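Local structure of beta-N-acetylhexosaminidase (Beutenbergia cavernae, 5BU9) at residues 92-97 with 114-119; 98-103 with 151-156; 132-137 with 165-170; 181-186 with 215-220. The protein probably hydrolyses terminal non-reducing N-acetyl-D-hexosamine residues from N-acetyl-beta-D-hexosaminides, as a member of glycosyl hydrolase family 3. One frame throughout, in Å; residues are numbered along the deposited sequence.

Contact 1: 92-97 with 114-119; sequences GFSDIP and ATTWGA
Ile-96 sits squarely over one face of the Trp-117 indole. Its CG2 lies 3.5 Å from the centroid of the six-membered ring and only 3° off the ring normal, a well-centred CH-pi contact. With CG1 beside the backbone N (chi1 -52°), CG2 stands anti to that N and over the six-membered ring, while CD1 reaches the pyrrole side, 3.8 Å from Trp-117 CG. Pro-97 adds its CD to the benzo rim, 3.8 Å from Trp-117 CZ2, coming in at a slant. Ser-94 approaches near the ring plane instead: its OG is 3.6 Å from Trp-117 CD1, at the edge, and spends its hydrogen bond on Glu-120 OE2. The other face of the indole turns back on its own helix, with Ala-114 N 4.0 Å above the ring plane. A serine in place of Trp-117 would probably leave the Ile-96 methyls and the Pro-97 ring without the surface they rest on, opening a gap between loop and helix. The indole thus bridges the loop after strand 85-86 and helix 107-123, with Gln-102 of helix 99-102 and Phe-170 of helix 160-176 also packed against it.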
loop_
_atom_site.group_PDB
_atom_site.type_symbol
_atom_site.label_atom_id
_atom_site.label_comp_id
_atom_site.label_asym_id
_atom_site.label_seq_id
_atom_site.Cartn_x
_atom_site.Cartn_y
_atom_site.Cartn_z
ATOM N N GLY A 92 14.434 20.083 -2.503
ATOM C CA GLY A 92 14.136 19.344 -3.725
ATOM C C GLY A 92 12.737 18.742 -3.787
ATOM O O GLY A 92 12.343 18.186 -4.808
ATOM N N PHE A 93 11.988 18.836 -2.688
ATOM C CA PHE A 93 10.607 18.344 -2.648
ATOM C C PHE A 93 9.612 19.493 -2.613
ATOM O O PHE A 93 9.776 20.442 -1.825
ATOM C CB PHE A 93 10.373 17.449 -1.423
ATOM C CG PHE A 93 10.988 16.074 -1.534
ATOM C CD1 PHE A 93 10.492 15.147 -2.441
ATOM C CD2 PHE A 93 12.034 15.695 -0.700
ATOM C CE1 PHE A 93 11.058 13.867 -2.549
ATOM C CE2 PHE A 93 12.600 14.418 -0.784
ATOM C CZ PHE A 93 12.108 13.505 -1.719
ATOM N N SER A 94 8.585 19.414 -3.456
ATOM C CA SER A 94 7.441 20.333 -3.382
ATOM C C SER A 94 6.719 20.231 -2.035
ATOM O O SER A 94 6.816 19.211 -1.356
ATOM C CB SER A 94 6.455 20.037 -4.505
ATOM O OG SER A 94 7.130 20.139 -5.740
ATOM N N ASP A 95 6.020 21.290 -1.631
ATOM C CA ASP A 95 5.052 21.172 -0.542
ATOM C C ASP A 95 3.730 20.849 -1.221
ATOM O O ASP A 95 3.069 21.733 -1.762
ATOM C CB ASP A 95 4.957 22.446 0.322
ATOM C CG ASP A 95 6.222 22.696 1.173
ATOM O OD1 ASP A 95 6.698 21.750 1.849
ATOM O OD2 ASP A 95 6.742 23.842 1.175
ATOM N N ILE A 96 3.371 19.570 -1.190
ATOM C CA ILE A 96 2.213 19.047 -1.884
ATOM C C ILE A 96 0.946 19.346 -1.083
ATOM O O ILE A 96 0.896 19.056 0.088
ATOM C CB ILE A 96 2.374 17.552 -2.105
ATOM C CG1 ILE A 96 3.724 17.259 -2.772
ATOM C CG2 ILE A 96 1.251 17.039 -2.958
ATOM C CD1 ILE A 96 4.042 15.743 -2.890
ATOM N N PRO A 97 -0.080 19.934 -1.727
ATOM C CA PRO A 97 -1.346 20.241 -1.041
ATOM C C PRO A 97 -2.110 18.978 -0.616
ATOM O O PRO A 97 -1.755 17.888 -1.056
ATOM C CB PRO A 97 -2.137 21.047 -2.094
ATOM C CG PRO A 97 -1.403 20.888 -3.383
ATOM C CD PRO A 97 -0.005 20.544 -3.065
ATOM N N ALA A 114 1.407 16.445 -10.552
ATOM C CA ALA A 114 1.775 15.139 -9.988
ATOM C C ALA A 114 2.960 14.571 -10.741
ATOM O O ALA A 114 3.700 13.765 -10.201
ATOM C CB ALA A 114 0.631 14.173 -10.032
ATOM N N THR A 115 3.126 14.994 -11.990
ATOM C CA THR A 115 4.305 14.610 -12.760
ATOM C C THR A 115 5.554 15.187 -12.082
ATOM O O THR A 115 6.586 14.521 -11.933
ATOM C CB THR A 115 4.219 15.113 -14.206
ATOM O OG1 THR A 115 3.025 14.611 -14.809
ATOM C CG2 THR A 115 5.438 14.667 -15.009
ATOM N N THR A 116 5.447 16.440 -11.672
ATOM C CA THR A 116 6.515 17.102 -10.953
ATOM C C THR A 116 6.795 16.365 -9.648
ATOM O O THR A 116 7.946 16.038 -9.369
ATOM C CB THR A 116 6.157 18.557 -10.673
ATOM O OG1 THR A 116 5.870 19.205 -11.915
ATOM C CG2 THR A 116 7.295 19.279 -9.958
ATOM N N TRP A 117 5.747 16.086 -8.866
ATOM C CA TRP A 117 5.902 15.417 -7.554
ATOM C C TRP A 117 6.544 14.056 -7.740
ATOM O O TRP A 117 7.432 13.656 -6.992
ATOM C CB TRP A 117 4.552 15.264 -6.848
ATOM C CG TRP A 117 3.896 16.568 -6.646
ATOM C CD1 TRP A 117 4.514 17.780 -6.559
ATOM C CD2 TRP A 117 2.488 16.827 -6.549
ATOM N NE1 TRP A 117 3.582 18.777 -6.400
ATOM C CE2 TRP A 117 2.330 18.218 -6.396
ATOM C CE3 TRP A 117 1.351 16.019 -6.573
ATOM C CZ2 TRP A 117 1.076 18.816 -6.249
ATOM C CZ3 TRP A 117 0.112 16.612 -6.438
ATOM C CH2 TRP A 117 -0.016 17.996 -6.283
ATOM N N GLY A 118 6.091 13.345 -8.761
ATOM C CA GLY A 118 6.679 12.062 -9.102
ATOM C C GLY A 118 8.156 12.107 -9.454
ATOM O O GLY A 118 8.899 11.206 -9.053
ATOM N N ALA A 119 8.575 13.142 -10.194
ATOM C CA ALA A 119 9.971 13.292 -10.625
ATOM C C ALA A 119 10.904 13.437 -9.403
ATOM O O ALA A 119 12.029 12.927 -9.385
ATOM C CB ALA A 119 10.120 14.499 -11.568
#

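Contact 2: 98-103 with 151-156; sequences TALDQG and YFHREF
Helix 99-102 and the irregular chain of 151-156 run close together, backbone against backbone, with CA atoms 5.0 Å apart at Ala-99 and Arg-154 and 4.5 Å apart at Gly-103 and Phe-156. One hydrogen bond joins them: Leu-100 N gives to His-153 O at 3.2 Å, bent to 144° and reaching the oxygen from above its carbonyl plane. Thr-98 lays CB against the same carbonyl, side by side with His-153 CB. It is also the N-cap of the helix: chi1 of 62° sets OG1 between the backbone N and carbonyl carbon, where it accepts from Asp-101 N at 3.1 Å. Ala-99 fills the middle, its methyl over the centre of the Phe-156 ring, 3.9 Å from the centroid and 7° off the normal, a CH-pi contact. Both segments belong to the TIM-barrel domain of family 3 glycosidases, the second in the long loop after strand 128-129. From that loop Arg-154 starts out away from 98-103, and its NH2 makes a salt bridge with Glu-81 OE2 and a hydrogen bond to a glycerol, probably from the crystallisation liquor, that may mark a pocket. Gln-102 comes to the edge of the Phe-156 ring, OE1 3.5 Å from CE1, its amide nearly perpendicular to the ring; its NE2 is held by Pro-97 O and Glu-81 O. Leu-100 runs alongside Glu-155, its two methyls about equally far from OE2. Further along, Gly-103 CA makes a CA-H...O contact of 3.4 Å with Phe-156 O, and a CB here would run into that oxygen.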
loop_
_atom_site.group_PDB
_atom_site.type_symbol
_atom_site.label_atom_id
_atom_site.label_comp_id
_atom_site.label_asym_id
_atom_site.label_seq_id
_atom_site.Cartn_x
_atom_site.Cartn_y
_atom_site.Cartn_z
ATOM N N THR A 98 -3.114 19.127 0.253
ATOM C CA THR A 98 -3.984 18.020 0.654
ATOM C C THR A 98 -4.648 17.494 -0.612
ATOM O O THR A 98 -4.793 18.250 -1.575
ATOM C CB THR A 98 -5.079 18.463 1.664
ATOM O OG1 THR A 98 -5.931 19.441 1.047
ATOM C CG2 THR A 98 -4.468 19.075 2.912
ATOM N N ALA A 99 -5.026 16.213 -0.617
ATOM C CA ALA A 99 -5.780 15.650 -1.729
ATOM C C ALA A 99 -7.070 16.438 -1.926
ATOM O O ALA A 99 -7.579 16.538 -3.045
ATOM C CB ALA A 99 -6.089 14.157 -1.496
ATOM N N LEU A 100 -7.604 17.007 -0.844
ATOM C CA LEU A 100 -8.872 17.736 -0.966
ATOM C C LEU A 100 -8.642 18.962 -1.841
ATOM O O LEU A 100 -9.414 19.215 -2.780
ATOM C CB LEU A 100 -9.438 18.133 0.401
ATOM C CG LEU A 100 -10.729 18.953 0.342
ATOM C CD1 LEU A 100 -11.814 18.238 -0.461
ATOM C CD2 LEU A 100 -11.227 19.291 1.738
ATOM N N ASP A 101 -7.573 19.707 -1.543
ATOM C CA ASP A 101 -7.141 20.828 -2.400
ATOM C C ASP A 101 -6.849 20.344 -3.824
ATOM O O ASP A 101 -7.271 20.973 -4.787
ATOM C CB ASP A 101 -5.904 21.514 -1.827
ATOM C CG ASP A 101 -6.220 22.408 -0.646
ATOM O OD1 ASP A 101 -7.407 22.672 -0.378
ATOM O OD2 ASP A 101 -5.273 22.854 0.017
ATOM N N GLN A 102 -6.159 19.207 -3.954
ATOM C CA GLN A 102 -5.888 18.643 -5.277
ATOM C C GLN A 102 -7.202 18.386 -6.031
ATOM O O GLN A 102 -7.277 18.563 -7.246
ATOM C CB GLN A 102 -5.070 17.353 -5.162
ATOM C CG GLN A 102 -3.627 17.531 -4.677
ATOM C CD GLN A 102 -2.935 16.198 -4.417
ATOM O OE1 GLN A 102 -3.038 15.255 -5.212
ATOM N NE2 GLN A 102 -2.250 16.103 -3.288
ATOM N N GLY A 103 -8.242 17.982 -5.305
ATOM C CA GLY A 103 -9.551 17.768 -5.905
ATOM C C GLY A 103 -10.218 19.001 -6.521
ATOM O O GLY A 103 -11.147 18.877 -7.307
ATOM N N TYR A 151 -11.087 13.567 8.206
ATOM C CA TYR A 151 -10.519 14.417 9.254
ATOM C C TYR A 151 -9.245 15.112 8.773
ATOM O O TYR A 151 -8.980 16.245 9.149
ATOM C CB TYR A 151 -10.217 13.589 10.520
ATOM C CG TYR A 151 -9.648 14.420 11.644
ATOM C CD1 TYR A 151 -10.481 15.204 12.457
ATOM C CD2 TYR A 151 -8.272 14.435 11.894
ATOM C CE1 TYR A 151 -9.944 15.998 13.474
ATOM C CE2 TYR A 151 -7.736 15.220 12.905
ATOM C CZ TYR A 151 -8.567 15.995 13.692
ATOM O OH TYR A 151 -8.016 16.756 14.696
ATOM N N PHE A 152 -8.483 14.414 7.930
ATOM C CA PHE A 152 -7.167 14.844 7.488
ATOM C C PHE A 152 -7.160 15.409 6.074
ATOM O O PHE A 152 -6.091 15.664 5.521
ATOM C CB PHE A 152 -6.187 13.666 7.552
ATOM C CG PHE A 152 -5.784 13.270 8.951
ATOM C CD1 PHE A 152 -4.996 14.126 9.733
ATOM C CD2 PHE A 152 -6.172 12.034 9.476
ATOM C CE1 PHE A 152 -4.605 13.757 11.012
ATOM C CE2 PHE A 152 -5.797 11.651 10.760
ATOM C CZ PHE A 152 -5.001 12.518 11.539
ATOM N N HIS A 153 -8.343 15.568 5.481
ATOM C CA HIS A 153 -8.475 16.108 4.113
ATOM C C HIS A 153 -7.725 15.261 3.076
ATOM O O HIS A 153 -7.145 15.808 2.140
ATOM C CB HIS A 153 -7.985 17.559 4.045
ATOM C CG HIS A 153 -8.499 18.418 5.160
ATOM N ND1 HIS A 153 -9.841 18.517 5.460
ATOM C CD2 HIS A 153 -7.853 19.179 6.076
ATOM C CE1 HIS A 153 -9.999 19.308 6.506
ATOM N NE2 HIS A 153 -8.808 19.726 6.898
ATOM N N ARG A 154 -7.751 13.932 3.245
ATOM C CA ARG A 154 -7.033 13.027 2.342
ATOM C C ARG A 154 -7.883 12.515 1.192
ATOM O O ARG A 154 -7.369 11.801 0.338
ATOM C CB ARG A 154 -6.482 11.841 3.105
ATOM C CG ARG A 154 -5.492 12.241 4.165
ATOM C CD ARG A 154 -5.279 11.042 5.092
ATOM N NE ARG A 154 -4.602 9.912 4.445
ATOM C CZ ARG A 154 -4.502 8.692 4.984
ATOM N NH1 ARG A 154 -5.055 8.432 6.160
ATOM N NH2 ARG A 154 -3.871 7.718 4.344
ATOM N N GLU A 155 -9.161 12.898 1.175
ATOM C CA GLU A 155 -10.100 12.534 0.113
ATOM C C GLU A 155 -10.001 13.583 -0.999
ATOM O O GLU A 155 -9.694 14.738 -0.729
ATOM C CB GLU A 155 -11.562 12.441 0.635
ATOM C CG GLU A 155 -12.320 13.825 0.819
ATOM C CD GLU A 155 -11.999 14.505 2.152
ATOM O OE1 GLU A 155 -11.073 14.047 2.849
ATOM O OE2 GLU A 155 -12.652 15.504 2.507
ATOM N N PHE A 156 -10.257 13.166 -2.239
ATOM C CA PHE A 156 -10.266 14.084 -3.381
ATOM C C PHE A 156 -11.635 14.751 -3.520
ATOM O O PHE A 156 -11.760 15.782 -4.160
ATOM C CB PHE A 156 -9.905 13.356 -4.677
ATOM C CG PHE A 156 -8.422 13.084 -4.855
ATOM C CD1 PHE A 156 -7.562 14.089 -5.294
ATOM C CD2 PHE A 156 -7.901 11.811 -4.626
ATOM C CE1 PHE A 156 -6.207 13.845 -5.483
ATOM C CE2 PHE A 156 -6.546 11.553 -4.804
ATOM C CZ PHE A 156 -5.694 12.574 -5.236
#

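Contact 3: 132-137 with 165-170; sequences PVMDVV and SHANAF
The methyl of Ala-167 is the meeting point: Pro-132 CG comes to 3.5 Å of Ala-167 CB, and Met-134, built as selenomethionine, brings CE to 3.6 Å of the same carbon. Helix 160-176 is the connection in a beta-alpha-beta crossover of the TIM barrel, between parallel strands 128-129 and 180-186, and here it packs on the chain leaving the first of these strands. Beside the methyl, Phe-170 continues the apolar surface. Its CG is anti to the backbone N (chi1 175°), which carries the ring up to Pro-132, where CD1 is 3.7 Å from Pro-132 CB; ring and proline pass alongside, headed oppositely. No hydrogen bond crosses between the two segments, and the contact is buried packing. A glycine at Phe-170 is likely to strip Pro-132 of this flank and to leave a gap beside Trp-117, which also rests on the ring. Further out, a cis peptide bond precedes Pro-132, and backbone hydrogen bonds between Lys-184 and both Pro-132 and Met-134 tie the loop to strand 180-186. Ile-183 backs both residues, and Phe-156 packs on Pro-132. Asn-168 ND2 makes a weak hydrogen bond to Ala-219 O. The Met-134 chain lies roughly square to the Asn-168 side chain: the bend at chi3 (80°) turns the chain end toward the helix, and CE stops 3.8 Å from Asn-168 OD1.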
loop_
_atom_site.group_PDB
_atom_site.type_symbol
_atom_site.label_atom_id
_atom_site.label_comp_id
_atom_site.label_asym_id
_atom_site.label_seq_id
_atom_site.Cartn_x
_atom_site.Cartn_y
_atom_site.Cartn_z
ATOM N N PRO A 132 -2.811 7.216 -5.078
ATOM C CA PRO A 132 -3.760 8.130 -4.447
ATOM C C PRO A 132 -4.816 7.426 -3.602
ATOM O O PRO A 132 -5.165 6.279 -3.856
ATOM C CB PRO A 132 -4.411 8.813 -5.647
ATOM C CG PRO A 132 -4.453 7.684 -6.706
ATOM C CD PRO A 132 -3.196 6.893 -6.473
ATOM N N VAL A 133 -5.325 8.142 -2.611
ATOM C CA VAL A 133 -6.540 7.771 -1.883
ATOM C C VAL A 133 -7.767 7.845 -2.786
ATOM O O VAL A 133 -8.119 8.906 -3.283
ATOM C CB VAL A 133 -6.729 8.683 -0.663
ATOM C CG1 VAL A 133 -8.092 8.517 -0.075
ATOM C CG2 VAL A 133 -5.662 8.405 0.376
HETATM N N MSE A 134 -8.438 6.724 -2.992
HETATM C CA MSE A 134 -9.670 6.749 -3.770
HETATM C C MSE A 134 -10.885 6.446 -2.904
HETATM O O MSE A 134 -11.954 6.112 -3.416
HETATM C CB MSE A 134 -9.578 5.775 -4.936
HETATM C CG MSE A 134 -8.423 6.120 -5.856
HETATM SE SE MSE A 134 -8.572 5.305 -7.610
HETATM C CE MSE A 134 -9.845 6.572 -8.391
ATOM N N ASP A 135 -10.700 6.571 -1.591
ATOM C CA ASP A 135 -11.779 6.471 -0.643
ATOM C C ASP A 135 -12.740 7.595 -0.963
ATOM O O ASP A 135 -12.305 8.666 -1.351
ATOM C CB ASP A 135 -11.279 6.610 0.808
ATOM C CG ASP A 135 -10.381 5.472 1.242
ATOM O OD1 ASP A 135 -10.733 4.283 1.011
ATOM O OD2 ASP A 135 -9.321 5.786 1.831
ATOM N N VAL A 136 -14.036 7.368 -0.801
ATOM C CA VAL A 136 -14.999 8.441 -1.003
ATOM C C VAL A 136 -15.637 8.809 0.324
ATOM O O VAL A 136 -16.171 7.943 0.997
ATOM C CB VAL A 136 -16.061 8.040 -2.037
ATOM C CG1 VAL A 136 -17.068 9.124 -2.171
ATOM C CG2 VAL A 136 -15.414 7.803 -3.376
ATOM N N VAL A 137 -15.584 10.086 0.696
ATOM C CA VAL A 137 -16.215 10.561 1.921
ATOM C C VAL A 137 -17.642 10.974 1.518
ATOM O O VAL A 137 -17.858 11.408 0.401
ATOM C CB VAL A 137 -15.380 11.696 2.575
ATOM C CG1 VAL A 137 -16.082 12.321 3.756
ATOM C CG2 VAL A 137 -14.058 11.151 3.055
ATOM N N SER A 165 -11.632 11.063 -11.363
ATOM C CA SER A 165 -10.942 11.925 -12.318
ATOM C C SER A 165 -9.668 12.549 -11.700
ATOM O O SER A 165 -8.670 12.750 -12.383
ATOM C CB SER A 165 -11.880 13.009 -12.855
ATOM O OG SER A 165 -12.356 13.876 -11.844
ATOM N N HIS A 166 -9.679 12.826 -10.406
ATOM C CA HIS A 166 -8.502 13.433 -9.838
ATOM C C HIS A 166 -7.463 12.386 -9.459
ATOM O O HIS A 166 -6.284 12.552 -9.801
ATOM C CB HIS A 166 -8.893 14.338 -8.672
ATOM C CG HIS A 166 -9.685 15.521 -9.123
ATOM N ND1 HIS A 166 -11.042 15.459 -9.343
ATOM C CD2 HIS A 166 -9.300 16.765 -9.495
ATOM C CE1 HIS A 166 -11.468 16.628 -9.787
ATOM N NE2 HIS A 166 -10.430 17.438 -9.890
ATOM N N ALA A 167 -7.873 11.295 -8.816
ATOM C CA ALA A 167 -6.892 10.283 -8.427
ATOM C C ALA A 167 -6.262 9.677 -9.671
ATOM O O ALA A 167 -5.060 9.383 -9.683
ATOM C CB ALA A 167 -7.512 9.193 -7.545
ATOM N N ASN A 168 -7.047 9.514 -10.733
ATOM C CA ASN A 168 -6.498 8.918 -11.955
ATOM C C ASN A 168 -5.528 9.883 -12.639
ATOM O O ASN A 168 -4.578 9.458 -13.299
ATOM C CB ASN A 168 -7.607 8.511 -12.933
ATOM C CG ASN A 168 -8.337 7.271 -12.492
ATOM O OD1 ASN A 168 -7.874 6.556 -11.597
ATOM N ND2 ASN A 168 -9.486 7.003 -13.114
ATOM N N ALA A 169 -5.788 11.178 -12.475
ATOM C CA ALA A 169 -4.922 12.208 -13.012
ATOM C C ALA A 169 -3.607 12.128 -12.248
ATOM O O ALA A 169 -2.535 12.118 -12.842
ATOM C CB ALA A 169 -5.551 13.553 -12.866
ATOM N N PHE A 170 -3.715 12.016 -10.922
ATOM C CA PHE A 170 -2.546 11.945 -10.032
ATOM C C PHE A 170 -1.706 10.725 -10.415
ATOM O O PHE A 170 -0.508 10.835 -10.603
ATOM C CB PHE A 170 -3.026 11.916 -8.560
ATOM C CG PHE A 170 -1.938 11.722 -7.509
ATOM C CD1 PHE A 170 -1.463 10.451 -7.191
ATOM C CD2 PHE A 170 -1.488 12.797 -6.753
ATOM C CE1 PHE A 170 -0.523 10.265 -6.195
ATOM C CE2 PHE A 170 -0.552 12.613 -5.751
ATOM C CZ PHE A 170 -0.061 11.336 -5.471
#

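Contact 4: 181-186 with 215-220; sequences TVIKHF and QAFAAG
Lys-184, whose backbone C lies 3.5 Å from Phe-217 CZ, starts away from the helix; its NZ is gripped by three partners: a salt bridge to Glu-81 OE2, and hydrogen bonds to Leu-130 O and to a bound glycerol. The Phe-217 ring pushes end-on into the strand, with CZ 3.4 Å from His-185 N, against the cis peptide bond between Lys-184 and His-185. Ile-183 meets the ring at its edge, CD1 3.7 Å from Phe-217 CD1, and the same methyl is 4.2 Å from Gly-220 CA; a CB on that glycine would clash with it. Phe-186 takes a face. Its CA sits over the Phe-217 ring, 4.1 Å from the centroid, while its own ring, CG anti to the backbone N (chi1 -171°), turns its edge to that face, CD1 3.5 Å from Phe-217 CG. The two planes stand at 69° with centroids 5.3 Å apart, an offset edge-to-face pair. Beyond it, helix 248-258 packs on Phe-186. His-185 also starts away from helix 212-222, its ring held by Asp-135 at ND1 and bonded at NE2 to the glycerol, probably from the crystallisation liquor, which may mark the sugar pocket. Strand against outer helix is TIM-barrel packing, and Lys-184, His-185 and Phe-186 open the Lys-His-Phe-Pro-Gly sequence characteristic of family 3 beta-N-acetylhexosaminidases.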
loop_
_atom_site.group_PDB
_atom_site.type_symbol
_atom_site.label_atom_id
_atom_site.label_comp_id
_atom_site.label_asym_id
_atom_site.label_seq_id
_atom_site.Cartn_x
_atom_site.Cartn_y
_atom_site.Cartn_z
ATOM N N THR A 181 1.657 3.741 -8.690
ATOM C CA THR A 181 0.803 4.141 -7.579
ATOM C C THR A 181 0.070 2.936 -6.977
ATOM O O THR A 181 0.000 1.867 -7.589
ATOM C CB THR A 181 -0.208 5.188 -8.033
ATOM O OG1 THR A 181 -0.761 4.788 -9.295
ATOM C CG2 THR A 181 0.492 6.557 -8.193
ATOM N N VAL A 182 -0.417 3.105 -5.755
ATOM C CA VAL A 182 -1.252 2.113 -5.092
ATOM C C VAL A 182 -2.569 2.761 -4.707
ATOM O O VAL A 182 -2.581 3.615 -3.841
ATOM C CB VAL A 182 -0.553 1.572 -3.862
ATOM C CG1 VAL A 182 -1.425 0.509 -3.181
ATOM C CG2 VAL A 182 0.849 1.019 -4.256
ATOM N N ILE A 183 -3.682 2.408 -5.342
ATOM C CA ILE A 183 -4.932 3.076 -4.950
ATOM C C ILE A 183 -5.385 2.476 -3.612
ATOM O O ILE A 183 -5.221 1.274 -3.376
ATOM C CB ILE A 183 -6.008 2.979 -6.065
ATOM C CG1 ILE A 183 -6.304 1.538 -6.435
ATOM C CG2 ILE A 183 -5.536 3.707 -7.322
ATOM C CD1 ILE A 183 -7.508 1.432 -7.321
ATOM N N LYS A 184 -5.887 3.309 -2.707
ATOM C CA LYS A 184 -6.180 2.857 -1.333
ATOM C C LYS A 184 -7.418 3.608 -0.788
ATOM O O LYS A 184 -7.726 4.691 -1.295
ATOM C CB LYS A 184 -4.948 3.075 -0.466
ATOM C CG LYS A 184 -4.544 4.541 -0.255
ATOM C CD LYS A 184 -3.212 4.564 0.482
ATOM C CE LYS A 184 -2.888 5.929 1.030
ATOM N NZ LYS A 184 -1.510 5.995 1.669
ATOM N N HIS A 185 -8.161 3.063 0.178
ATOM C CA HIS A 185 -7.984 1.743 0.783
ATOM C C HIS A 185 -9.231 0.901 0.542
ATOM O O HIS A 185 -10.273 1.159 1.132
ATOM C CB HIS A 185 -7.760 1.847 2.312
ATOM C CG HIS A 185 -6.829 2.938 2.735
ATOM N ND1 HIS A 185 -7.138 4.275 2.607
ATOM C CD2 HIS A 185 -5.608 2.888 3.330
ATOM C CE1 HIS A 185 -6.142 5.002 3.087
ATOM N NE2 HIS A 185 -5.203 4.185 3.542
ATOM N N PHE A 186 -9.116 -0.118 -0.293
ATOM C CA PHE A 186 -10.261 -0.897 -0.738
ATOM C C PHE A 186 -10.851 -1.710 0.420
ATOM O O PHE A 186 -10.112 -2.336 1.179
ATOM C CB PHE A 186 -9.833 -1.819 -1.888
ATOM C CG PHE A 186 -10.955 -2.502 -2.549
ATOM C CD1 PHE A 186 -11.574 -1.925 -3.639
ATOM C CD2 PHE A 186 -11.399 -3.726 -2.095
ATOM C CE1 PHE A 186 -12.622 -2.547 -4.285
ATOM C CE2 PHE A 186 -12.478 -4.373 -2.744
ATOM C CZ PHE A 186 -13.081 -3.775 -3.829
ATOM N N GLN A 215 -17.188 2.018 -6.657
ATOM C CA GLN A 215 -17.211 2.546 -8.021
ATOM C C GLN A 215 -15.930 3.357 -8.324
ATOM O O GLN A 215 -15.386 3.303 -9.413
ATOM C CB GLN A 215 -18.442 3.413 -8.233
ATOM C CG GLN A 215 -19.767 2.661 -8.279
ATOM C CD GLN A 215 -20.936 3.599 -7.983
ATOM O OE1 GLN A 215 -20.912 4.778 -8.363
ATOM N NE2 GLN A 215 -21.946 3.093 -7.274
ATOM N N ALA A 216 -15.434 4.104 -7.352
ATOM C CA ALA A 216 -14.185 4.841 -7.555
ATOM C C ALA A 216 -13.035 3.880 -7.815
ATOM O O ALA A 216 -12.232 4.140 -8.685
ATOM C CB ALA A 216 -13.864 5.729 -6.346
ATOM N N PHE A 217 -12.954 2.787 -7.036
ATOM C CA PHE A 217 -11.824 1.860 -7.166
ATOM C C PHE A 217 -11.895 1.199 -8.518
ATOM O O PHE A 217 -10.863 1.039 -9.159
ATOM C CB PHE A 217 -11.785 0.820 -6.032
ATOM C CG PHE A 217 -11.313 1.394 -4.728
ATOM C CD1 PHE A 217 -10.002 1.810 -4.580
ATOM C CD2 PHE A 217 -12.184 1.593 -3.685
ATOM C CE1 PHE A 217 -9.535 2.372 -3.396
ATOM C CE2 PHE A 217 -11.736 2.158 -2.476
ATOM C CZ PHE A 217 -10.406 2.552 -2.342
ATOM N N ALA A 218 -13.108 0.836 -8.954
ATOM C CA ALA A 218 -13.299 0.234 -10.278
ATOM C C ALA A 218 -12.716 1.155 -11.340
ATOM O O ALA A 218 -11.952 0.695 -12.189
ATOM C CB ALA A 218 -14.779 -0.064 -10.555
ATOM N N ALA A 219 -13.023 2.455 -11.265
ATOM C CA ALA A 219 -12.488 3.411 -12.238
ATOM C C ALA A 219 -10.951 3.515 -12.162
ATOM O O ALA A 219 -10.299 3.775 -13.168
ATOM C CB ALA A 219 -13.115 4.776 -12.045
ATOM N N GLY A 220 -10.380 3.299 -10.980
ATOM C CA GLY A 220 -8.934 3.265 -10.826
ATOM C C GLY A 220 -8.331 2.042 -11.505
ATOM O O GLY A 220 -7.301 2.118 -12.178
#

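In the fold
All four contacts lie in the one TIM-barrel domain, forming a band from its rim inward. Contact 1 is about 15 Å from contact 2, contact 2 lies about 9 Å from contact 3, and contact 3 is about 7 Å from contact 4, all between centres; contacts 1 and 4 are about 21 Å apart and do not touch. Along the chain, contacts 1 and 2 interleave, as do contacts 2 and 3, while contact 4 follows contact 3. Helices 107-123, 160-176 and 212-222 each take part, and strand 180-186 joins contact 4 to the loop of contact 3. Contacts 2 and 4 both supply residues that bind the glycerol: Arg-154, and Lys-184 with His-185.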